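Local coordinates for abhydrolase domain-containing protein (Exiguobacterium antarcticum, PDB 5H3H), which acts as an esterase of the alpha/beta hydrolase fold and probably also as a perhydrolase, binding ethaneperoxoic acid in its pocket, at residues Ala122-Tyr133 / Val222-Met231; Phe164-Leu173 / Glu245-Asp253. All blocks are in the same frame, centred on the assembly; numbering follows the deposited sequence.

Contact 1: residues Ala122-Tyr133 / Val222-Met231; sequences AAAPVFTQRDGY and VCPFEFAEVM
The ring of Phe227 is met by four oxygen atoms of residues 122-133, two over one face and two at the edge, yet no hydrogen bond joins this loop to residues 222-231. Val126 O lies over one face, 3.1 Å from Phe227 CZ, and Tyr133 OH lies over the same face, 3.2 Å from Phe227 CD1. Ala122 O and Phe127 O instead meet the ring edge in its plane. Tyr133 OH donates to Val126 O (2.8 Å), on a lone pair in the carbonyl plane, so the two oxygens over the face are tied to each other. With CG anti to its carbonyl carbon (chi1 -73°), Phe227 turns its ring toward the loop and under this pair, and Pro224 CD backs the other face. An alanine at the Phe227 position is likely to open a gap beneath the Tyr133-Val126 bond and leave Phe127 O without the aromatic edge it faces. Beside this ring, Cys223 SG makes a sulfur-aromatic contact at the edge of the Phe127 ring, 3.6 Å from Phe127 CE1. At the far end a cis peptide bond precedes Pro125, whose CG packs 3.5 Å from Val230 CG1, while Met231 SD lies 4.0 Å from both Ala122 CB and Ala124 CB. The contact thus lays the loop leaving strand 114-120 on the start of helix 225-234; Met231 continues onto strand 211-217, and Phe127, which lines the ligand pocket, reaches helices 139-149 and 186-198.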
loop_
_atom_site.group_PDB
_atom_site.type_symbol
_atom_site.label_atom_id
_atom_site.label_comp_id
_atom_site.label_asym_id
_atom_site.label_seq_id
_atom_site.Cartn_x
_atom_site.Cartn_y
_atom_site.Cartn_z
ATOM N N ALA B 122 9.865 15.592 12.182
ATOM C CA ALA B 122 9.844 15.107 10.820
ATOM C C ALA B 122 9.766 16.223 9.758
ATOM O O ALA B 122 9.066 17.234 9.938
ATOM C CB ALA B 122 8.682 14.140 10.625
ATOM N N ALA B 123 10.447 15.974 8.649
ATOM C CA ALA B 123 10.398 16.811 7.452
ATOM C C ALA B 123 9.158 16.466 6.633
ATOM O O ALA B 123 9.212 15.928 5.533
ATOM C CB ALA B 123 11.653 16.638 6.639
ATOM N N ALA B 124 8.017 16.796 7.183
ATOM C CA ALA B 124 6.740 16.402 6.557
ATOM C C ALA B 124 5.619 17.288 7.042
ATOM O O ALA B 124 5.707 17.781 8.149
ATOM C CB ALA B 124 6.406 14.945 6.828
ATOM N N PRO B 125 4.584 17.473 6.213
ATOM C CA PRO B 125 4.461 16.852 4.844
ATOM C C PRO B 125 5.343 17.385 3.723
ATOM O O PRO B 125 5.436 16.735 2.650
ATOM C CB PRO B 125 2.982 17.120 4.454
ATOM C CG PRO B 125 2.467 18.088 5.474
ATOM C CD PRO B 125 3.253 17.809 6.748
ATOM N N VAL B 126 5.954 18.548 3.944
ATOM C CA VAL B 126 6.867 19.130 3.003
ATOM C C VAL B 126 7.885 19.839 3.849
ATOM O O VAL B 126 7.577 20.419 4.875
ATOM C CB VAL B 126 6.233 20.188 2.077
ATOM C CG1 VAL B 126 6.974 20.238 0.745
ATOM C CG2 VAL B 126 4.750 19.967 1.850
ATOM N N PHE B 127 9.120 19.780 3.403
ATOM C CA PHE B 127 10.220 20.442 4.146
ATOM C C PHE B 127 10.375 21.921 3.734
ATOM O O PHE B 127 10.973 22.704 4.464
ATOM C CB PHE B 127 11.539 19.669 3.886
ATOM C CG PHE B 127 12.747 20.214 4.614
ATOM C CD1 PHE B 127 12.825 20.157 5.984
ATOM C CD2 PHE B 127 13.822 20.749 3.896
ATOM C CE1 PHE B 127 13.931 20.629 6.660
ATOM C CE2 PHE B 127 14.925 21.207 4.546
ATOM C CZ PHE B 127 14.996 21.143 5.943
ATOM N N THR B 128 9.925 22.238 2.532
ATOM C CA THR B 128 10.060 23.581 1.957
ATOM C C THR B 128 8.672 24.217 1.700
ATOM O O THR B 128 7.655 23.516 1.642
ATOM C CB THR B 128 10.957 23.561 0.687
ATOM O OG1 THR B 128 10.448 22.626 -0.302
ATOM C CG2 THR B 128 12.384 23.182 1.115
ATOM N N GLN B 129 8.636 25.543 1.612
ATOM C CA GLN B 129 7.348 26.262 1.484
ATOM C C GLN B 129 6.702 26.001 0.125
ATOM O O GLN B 129 7.383 25.674 -0.841
ATOM C CB GLN B 129 7.538 27.760 1.683
ATOM C CG GLN B 129 8.252 28.118 2.966
ATOM C CD GLN B 129 7.833 29.470 3.553
ATOM O OE1 GLN B 129 7.123 30.261 2.906
ATOM N NE2 GLN B 129 8.256 29.729 4.793
ATOM N N ARG B 130 5.377 26.040 0.090
ATOM C CA ARG B 130 4.590 25.824 -1.126
ATOM C C ARG B 130 3.346 26.694 -1.045
ATOM O O ARG B 130 3.015 27.204 0.037
ATOM C CB ARG B 130 4.106 24.387 -1.277
ATOM C CG ARG B 130 5.160 23.331 -1.511
ATOM C CD ARG B 130 5.679 23.196 -2.941
ATOM N NE ARG B 130 6.552 22.022 -2.987
ATOM C CZ ARG B 130 7.760 21.948 -2.429
ATOM N NH1 ARG B 130 8.287 22.994 -1.787
ATOM N NH2 ARG B 130 8.454 20.823 -2.505
ATOM N N ASP B 131 2.683 26.829 -2.204
ATOM C CA ASP B 131 1.377 27.495 -2.393
ATOM C C ASP B 131 0.618 27.954 -1.118
ATOM O O ASP B 131 0.642 29.143 -0.797
ATOM C CB ASP B 131 0.488 26.606 -3.285
ATOM C CG ASP B 131 0.567 25.120 -2.908
ATOM O OD1 ASP B 131 0.030 24.780 -1.833
ATOM O OD2 ASP B 131 1.169 24.310 -3.665
ATOM N N GLY B 132 -0.031 27.025 -0.417
ATOM C CA GLY B 132 -0.711 27.291 0.862
ATOM C C GLY B 132 -0.070 26.506 2.003
ATOM O O GLY B 132 -0.761 25.864 2.818
ATOM N N TYR B 133 1.266 26.536 2.047
ATOM C CA TYR B 133 2.048 25.819 3.065
ATOM C C TYR B 133 3.210 26.746 3.361
ATOM O O TYR B 133 4.334 26.518 2.920
ATOM C CB TYR B 133 2.467 24.450 2.514
ATOM C CG TYR B 133 3.122 23.507 3.486
ATOM C CD1 TYR B 133 2.372 22.757 4.400
ATOM C CD2 TYR B 133 4.505 23.348 3.488
ATOM C CE1 TYR B 133 3.001 21.901 5.298
ATOM C CE2 TYR B 133 5.136 22.480 4.341
ATOM C CZ TYR B 133 4.410 21.726 5.233
ATOM O OH TYR B 133 5.123 20.884 6.070
ATOM N N VAL B 222 15.042 23.957 12.030
ATOM C CA VAL B 222 15.267 23.173 10.827
ATOM C C VAL B 222 13.929 22.750 10.155
ATOM O O VAL B 222 13.725 23.001 8.958
ATOM C CB VAL B 222 16.110 21.937 11.195
ATOM C CG1 VAL B 222 16.266 21.036 9.990
ATOM C CG2 VAL B 222 17.492 22.375 11.701
ATOM N N CYS B 223 13.104 22.040 10.948
ATOM C CA CYS B 223 11.735 21.719 10.683
ATOM C C CYS B 223 10.868 22.480 11.693
ATOM O O CYS B 223 10.733 22.110 12.850
ATOM C CB CYS B 223 11.476 20.221 10.837
ATOM S SG CYS B 223 12.333 19.251 9.613
ATOM N N PRO B 224 10.238 23.547 11.244
ATOM C CA PRO B 224 9.513 24.346 12.190
ATOM C C PRO B 224 8.325 23.603 12.833
ATOM O O PRO B 224 7.626 22.717 12.210
ATOM C CB PRO B 224 9.031 25.564 11.372
ATOM C CG PRO B 224 9.502 25.389 9.994
ATOM C CD PRO B 224 10.274 24.100 9.878
ATOM N N PHE B 225 8.088 23.962 14.069
ATOM C CA PHE B 225 7.013 23.339 14.817
ATOM C C PHE B 225 5.667 23.294 14.086
ATOM O O PHE B 225 4.891 22.315 14.293
ATOM C CB PHE B 225 6.854 24.004 16.151
ATOM C CG PHE B 225 5.853 23.321 17.014
ATOM C CD1 PHE B 225 6.190 22.150 17.687
ATOM C CD2 PHE B 225 4.554 23.827 17.147
ATOM C CE1 PHE B 225 5.245 21.496 18.482
ATOM C CE2 PHE B 225 3.609 23.182 17.968
ATOM C CZ PHE B 225 3.950 22.002 18.598
ATOM N N GLU B 226 5.392 24.316 13.240
ATOM C CA GLU B 226 4.199 24.324 12.398
ATOM C C GLU B 226 4.019 23.020 11.562
ATOM O O GLU B 226 2.867 22.568 11.346
ATOM C CB GLU B 226 4.130 25.558 11.504
ATOM C CG GLU B 226 3.867 26.852 12.272
ATOM C CD GLU B 226 5.112 27.647 12.627
ATOM O OE1 GLU B 226 6.226 27.073 12.757
ATOM O OE2 GLU B 226 4.967 28.883 12.768
ATOM N N PHE B 227 5.122 22.418 11.109
ATOM C CA PHE B 227 5.016 21.085 10.423
ATOM C C PHE B 227 4.275 20.080 11.319
ATOM O O PHE B 227 3.438 19.287 10.837
ATOM C CB PHE B 227 6.388 20.480 10.159
ATOM C CG PHE B 227 7.209 21.115 9.043
ATOM C CD1 PHE B 227 6.864 22.305 8.417
ATOM C CD2 PHE B 227 8.419 20.513 8.692
ATOM C CE1 PHE B 227 7.682 22.856 7.438
ATOM C CE2 PHE B 227 9.248 21.055 7.695
ATOM C CZ PHE B 227 8.876 22.242 7.071
ATOM N N ALA B 228 4.572 20.100 12.624
ATOM C CA ALA B 228 3.943 19.176 13.574
ATOM C C ALA B 228 2.446 19.399 13.688
ATOM O O ALA B 228 1.683 18.468 13.709
ATOM C CB ALA B 228 4.579 19.268 14.957
ATOM N N GLU B 229 2.034 20.661 13.771
ATOM C CA GLU B 229 0.609 20.989 13.749
ATOM C C GLU B 229 -0.083 20.439 12.507
ATOM O O GLU B 229 -1.179 19.905 12.573
ATOM C CB GLU B 229 0.431 22.512 13.908
ATOM C CG GLU B 229 0.708 22.948 15.346
ATOM C CD GLU B 229 0.791 24.465 15.588
ATOM O OE1 GLU B 229 0.916 25.250 14.623
ATOM O OE2 GLU B 229 0.765 24.865 16.770
ATOM N N VAL B 230 0.563 20.538 11.371
ATOM C CA VAL B 230 -0.027 20.076 10.133
ATOM C C VAL B 230 -0.171 18.548 10.145
ATOM O O VAL B 230 -1.237 17.997 9.800
ATOM C CB VAL B 230 0.732 20.595 8.928
ATOM C CG1 VAL B 230 0.310 19.882 7.638
ATOM C CG2 VAL B 230 0.470 22.089 8.789
ATOM N N MET B 231 0.860 17.878 10.623
ATOM C CA MET B 231 0.828 16.429 10.682
ATOM C C MET B 231 -0.242 15.918 11.607
ATOM O O MET B 231 -0.907 14.957 11.260
ATOM C CB MET B 231 2.169 15.870 11.107
ATOM C CG MET B 231 3.191 15.895 10.009
ATOM S SD MET B 231 4.793 15.162 10.520
ATOM C CE MET B 231 5.504 16.433 11.571
#

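Contact 2: residues Phe164-Leu173 / Glu245-Asp253; sequences FFAKEHPEPL and ESGHGMFLD. With F50 (ethaneperoxoic acid), chain D.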
loop_
_atom_site.group_PDB
_atom_site.type_symbol
_atom_site.label_atom_id
_atom_site.label_comp_id
_atom_site.label_asym_id
_atom_site.label_seq_id
_atom_site.Cartn_x
_atom_site.Cartn_y
_atom_site.Cartn_z
ATOM N N PHE B 164 20.738 23.345 14.849
ATOM C CA PHE B 164 20.201 21.979 15.069
ATOM C C PHE B 164 19.740 21.799 16.498
ATOM O O PHE B 164 18.785 21.075 16.746
ATOM C CB PHE B 164 21.305 20.966 14.735
ATOM C CG PHE B 164 20.818 19.574 14.414
ATOM C CD1 PHE B 164 20.421 18.730 15.410
ATOM C CD2 PHE B 164 20.787 19.120 13.104
ATOM C CE1 PHE B 164 19.973 17.449 15.091
ATOM C CE2 PHE B 164 20.372 17.835 12.793
ATOM C CZ PHE B 164 19.976 17.017 13.781
ATOM N N PHE B 165 20.374 22.488 17.452
ATOM C CA PHE B 165 20.154 22.237 18.875
ATOM C C PHE B 165 19.760 23.532 19.529
ATOM O O PHE B 165 20.247 24.581 19.160
ATOM C CB PHE B 165 21.402 21.667 19.547
ATOM C CG PHE B 165 21.818 20.323 19.027
ATOM C CD1 PHE B 165 21.047 19.204 19.289
ATOM C CD2 PHE B 165 22.969 20.187 18.236
ATOM C CE1 PHE B 165 21.419 17.938 18.782
ATOM C CE2 PHE B 165 23.336 18.938 17.730
ATOM C CZ PHE B 165 22.557 17.816 18.008
ATOM N N ALA B 166 18.861 23.450 20.489
ATOM C CA ALA B 166 18.457 24.651 21.230
ATOM C C ALA B 166 19.487 24.995 22.309
ATOM O O ALA B 166 19.636 26.154 22.675
ATOM C CB ALA B 166 17.079 24.450 21.838
ATOM N N LYS B 167 20.164 23.983 22.845
ATOM C CA LYS B 167 21.155 24.174 23.903
ATOM C C LYS B 167 22.568 23.996 23.377
ATOM O O LYS B 167 22.798 23.291 22.364
ATOM C CB LYS B 167 20.859 23.227 25.065
ATOM C CG LYS B 167 19.779 23.790 25.957
ATOM C CD LYS B 167 19.447 22.849 27.072
ATOM C CE LYS B 167 18.310 21.922 26.688
ATOM N NZ LYS B 167 18.017 20.968 27.797
ATOM N N GLU B 168 23.515 24.671 24.031
ATOM C CA GLU B 168 24.914 24.438 23.748
ATOM C C GLU B 168 25.356 23.161 24.469
ATOM O O GLU B 168 25.448 23.132 25.653
ATOM C CB GLU B 168 25.785 25.619 24.149
ATOM C CG GLU B 168 25.980 26.640 23.022
ATOM C CD GLU B 168 26.922 27.772 23.436
ATOM O OE1 GLU B 168 26.593 28.976 23.206
ATOM O OE2 GLU B 168 27.980 27.443 24.026
ATOM N N HIS B 169 25.666 22.094 23.731
ATOM C CA HIS B 169 26.129 20.817 24.339
ATOM C C HIS B 169 27.656 20.812 24.420
ATOM O O HIS B 169 28.330 21.640 23.765
ATOM C CB HIS B 169 25.592 19.611 23.529
ATOM C CG HIS B 169 24.093 19.539 23.499
ATOM N ND1 HIS B 169 23.347 19.116 24.572
ATOM C CD2 HIS B 169 23.200 19.891 22.539
ATOM C CE1 HIS B 169 22.060 19.219 24.284
ATOM N NE2 HIS B 169 21.946 19.680 23.056
ATOM N N PRO B 170 28.215 19.903 25.247
ATOM C CA PRO B 170 29.652 19.845 25.441
ATOM C C PRO B 170 30.372 19.688 24.093
ATOM O O PRO B 170 29.866 19.020 23.172
ATOM C CB PRO B 170 29.837 18.641 26.346
ATOM C CG PRO B 170 28.544 18.488 27.065
ATOM C CD PRO B 170 27.480 19.121 26.245
ATOM N N GLU B 171 31.510 20.332 23.972
ATOM C CA GLU B 171 32.329 20.310 22.759
ATOM C C GLU B 171 32.553 18.844 22.234
ATOM O O GLU B 171 32.421 18.609 21.048
ATOM C CB GLU B 171 33.625 21.076 23.064
ATOM C CG GLU B 171 34.869 20.823 22.232
ATOM C CD GLU B 171 36.137 20.728 23.113
ATOM O OE1 GLU B 171 36.467 19.601 23.610
ATOM O OE2 GLU B 171 36.790 21.795 23.323
ATOM N N PRO B 172 32.914 17.904 23.116
ATOM C CA PRO B 172 33.075 16.530 22.609
ATOM C C PRO B 172 31.819 15.888 22.084
ATOM O O PRO B 172 31.949 15.087 21.182
ATOM C CB PRO B 172 33.625 15.737 23.806
ATOM C CG PRO B 172 33.820 16.690 24.934
ATOM C CD PRO B 172 33.286 18.031 24.536
ATOM N N LEU B 173 30.618 16.184 22.665
ATOM C CA LEU B 173 29.353 15.723 22.136
ATOM C C LEU B 173 29.036 16.326 20.747
ATOM O O LEU B 173 28.646 15.617 19.861
ATOM C CB LEU B 173 28.145 15.991 23.026
ATOM C CG LEU B 173 27.166 14.943 23.523
ATOM C CD1 LEU B 173 25.752 15.456 23.784
ATOM C CD2 LEU B 173 27.150 13.604 22.762
ATOM N N GLU B 245 11.613 22.412 25.423
ATOM C CA GLU B 245 12.935 22.881 25.657
ATOM C C GLU B 245 13.885 22.463 24.508
ATOM O O GLU B 245 15.091 22.656 24.614
ATOM C CB GLU B 245 13.419 22.344 27.032
ATOM C CG GLU B 245 12.548 22.735 28.240
ATOM C CD GLU B 245 12.790 21.901 29.502
ATOM O OE1 GLU B 245 13.926 21.415 29.711
ATOM O OE2 GLU B 245 11.852 21.759 30.344
ATOM N N SER B 246 13.347 21.995 23.375
ATOM C CA SER B 246 14.168 21.394 22.339
ATOM C C SER B 246 14.053 22.089 21.024
ATOM O O SER B 246 12.986 22.552 20.646
ATOM C CB SER B 246 13.764 19.923 22.102
ATOM O OG SER B 246 13.938 19.193 23.289
ATOM N N GLY B 247 15.162 22.092 20.317
ATOM C CA GLY B 247 15.204 22.409 18.935
ATOM C C GLY B 247 14.950 21.130 18.143
ATOM O O GLY B 247 14.200 20.206 18.552
ATOM N N HIS B 248 15.619 21.073 17.024
ATOM C CA HIS B 248 15.499 19.941 16.113
ATOM C C HIS B 248 16.012 18.688 16.811
ATOM O O HIS B 248 15.283 17.713 16.943
ATOM C CB HIS B 248 16.288 20.248 14.889
ATOM C CG HIS B 248 16.054 19.312 13.754
ATOM N ND1 HIS B 248 14.793 18.922 13.376
ATOM C CD2 HIS B 248 16.907 18.761 12.861
ATOM C CE1 HIS B 248 14.876 18.153 12.307
ATOM N NE2 HIS B 248 16.143 18.068 11.942
ATOM N N GLY B 249 17.179 18.796 17.402
ATOM C CA GLY B 249 17.823 17.656 18.024
ATOM C C GLY B 249 17.310 17.325 19.382
ATOM O O GLY B 249 18.075 17.337 20.331
ATOM N N MET B 250 16.014 16.977 19.506
ATOM C CA MET B 250 15.499 16.650 20.835
ATOM C C MET B 250 16.175 15.485 21.502
ATOM O O MET B 250 16.151 15.349 22.729
ATOM C CB MET B 250 14.007 16.461 20.870
ATOM C CG MET B 250 13.361 15.546 19.875
ATOM S SD MET B 250 11.678 16.160 19.436
ATOM C CE MET B 250 11.937 15.710 17.742
ATOM N N PHE B 251 16.732 14.602 20.681
ATOM C CA PHE B 251 17.355 13.382 21.205
ATOM C C PHE B 251 18.568 13.675 22.098
ATOM O O PHE B 251 18.974 12.798 22.865
ATOM C CB PHE B 251 17.660 12.435 20.066
ATOM C CG PHE B 251 18.588 13.004 19.051
ATOM C CD1 PHE B 251 19.957 12.909 19.222
ATOM C CD2 PHE B 251 18.084 13.589 17.900
ATOM C CE1 PHE B 251 20.856 13.453 18.281
ATOM C CE2 PHE B 251 18.961 14.136 16.973
ATOM C CZ PHE B 251 20.334 14.030 17.146
ATOM N N LEU B 252 19.121 14.898 22.026
ATOM C CA LEU B 252 20.057 15.433 22.992
ATOM C C LEU B 252 19.559 16.637 23.818
ATOM O O LEU B 252 19.943 16.773 24.976
ATOM C CB LEU B 252 21.319 15.879 22.265
ATOM C CG LEU B 252 22.106 14.896 21.419
ATOM C CD1 LEU B 252 23.334 15.632 20.898
ATOM C CD2 LEU B 252 22.502 13.659 22.204
ATOM N N ASP B 253 18.775 17.547 23.230
ATOM C CA ASP B 253 18.254 18.702 23.974
ATOM C C ASP B 253 17.416 18.242 25.209
ATOM O O ASP B 253 17.555 18.842 26.283
ATOM C CB ASP B 253 17.380 19.638 23.087
ATOM C CG ASP B 253 18.179 20.593 22.191
ATOM O OD1 ASP B 253 19.346 20.919 22.456
ATOM O OD2 ASP B 253 17.590 21.096 21.220
HETATM C C F50 D . 16.758 16.676 8.292
HETATM O OX1 F50 D . 18.229 16.057 10.294
HETATM O O F50 D . 16.636 15.543 7.876
HETATM O OXT F50 D . 17.193 16.838 9.690
HETATM C CH3 F50 D . 16.463 17.853 7.404
#
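The histidine loop of the alpha/beta hydrolase fold, which follows strand 239-243, brings His248 against Phe164 in the ethaneperoxoic acid pocket. This is an edge-to-face pair: His248 CD2 points at one face of the Phe164 ring, with planes at 66° and centroids 4.8 Å apart. CG of His248 is anti to its backbone N (chi1 -169°), which carries the imidazole into the pocket, where His248 NE2 donates an almost straight bond to the ligand OXT (2.8 Å, 175°). ND1 is hydrogen-bonded to Asp220 OD2, consistent with a Ser96-His248-Asp220 triad. Gly249 N donates a hydrogen bond to Phe164 O, and at Gly249 a side chain would collide with the Phe165 ring. Asp253 gathers the outer loop through both carboxylate oxygens. Asp253 OD2 accepts from Ala166 N on its syn side (2.8 Å) and from Gly247 N on its anti side, clamping the two backbones together. OD1 takes Lys167 N and His169 NE2 from opposite faces of the carboxylate plane. Leu252 CB makes a CH-pi contact over one face of the His169 ring, and Leu252 CD1 meets Leu173 CD1 tip to tip. On the solvent side, Lys167 bends at chi3 so that Lys167 NZ donates a 2.7 Å hydrogen bond to Asp253 O, in the carbonyl plane.

Overall arrangement
From the N terminus, the chain lays down most of the sheet before the 122-133 loop, the first segment of contact 1, then runs through helices 139-149 and 153-164 to the 164-173 segment. Helices 171-182 and 186-198 follow before the chain returns to the sheet at strand 211-217. Contact 1 closes just after that strand, on residues 222-231, across 88 intervening residues; contact 2 closes after strand 239-243, across 71. Their segments alternate, so the two closures cross instead of nesting. Together they tie the helical insertion and its entry loop to the loops and helices that follow the last two strands of the sheet. Although their centres are about 21 Å apart, they touch beside the pocket, where Val222 CG1 lies 3.6 Å from His248 NE2.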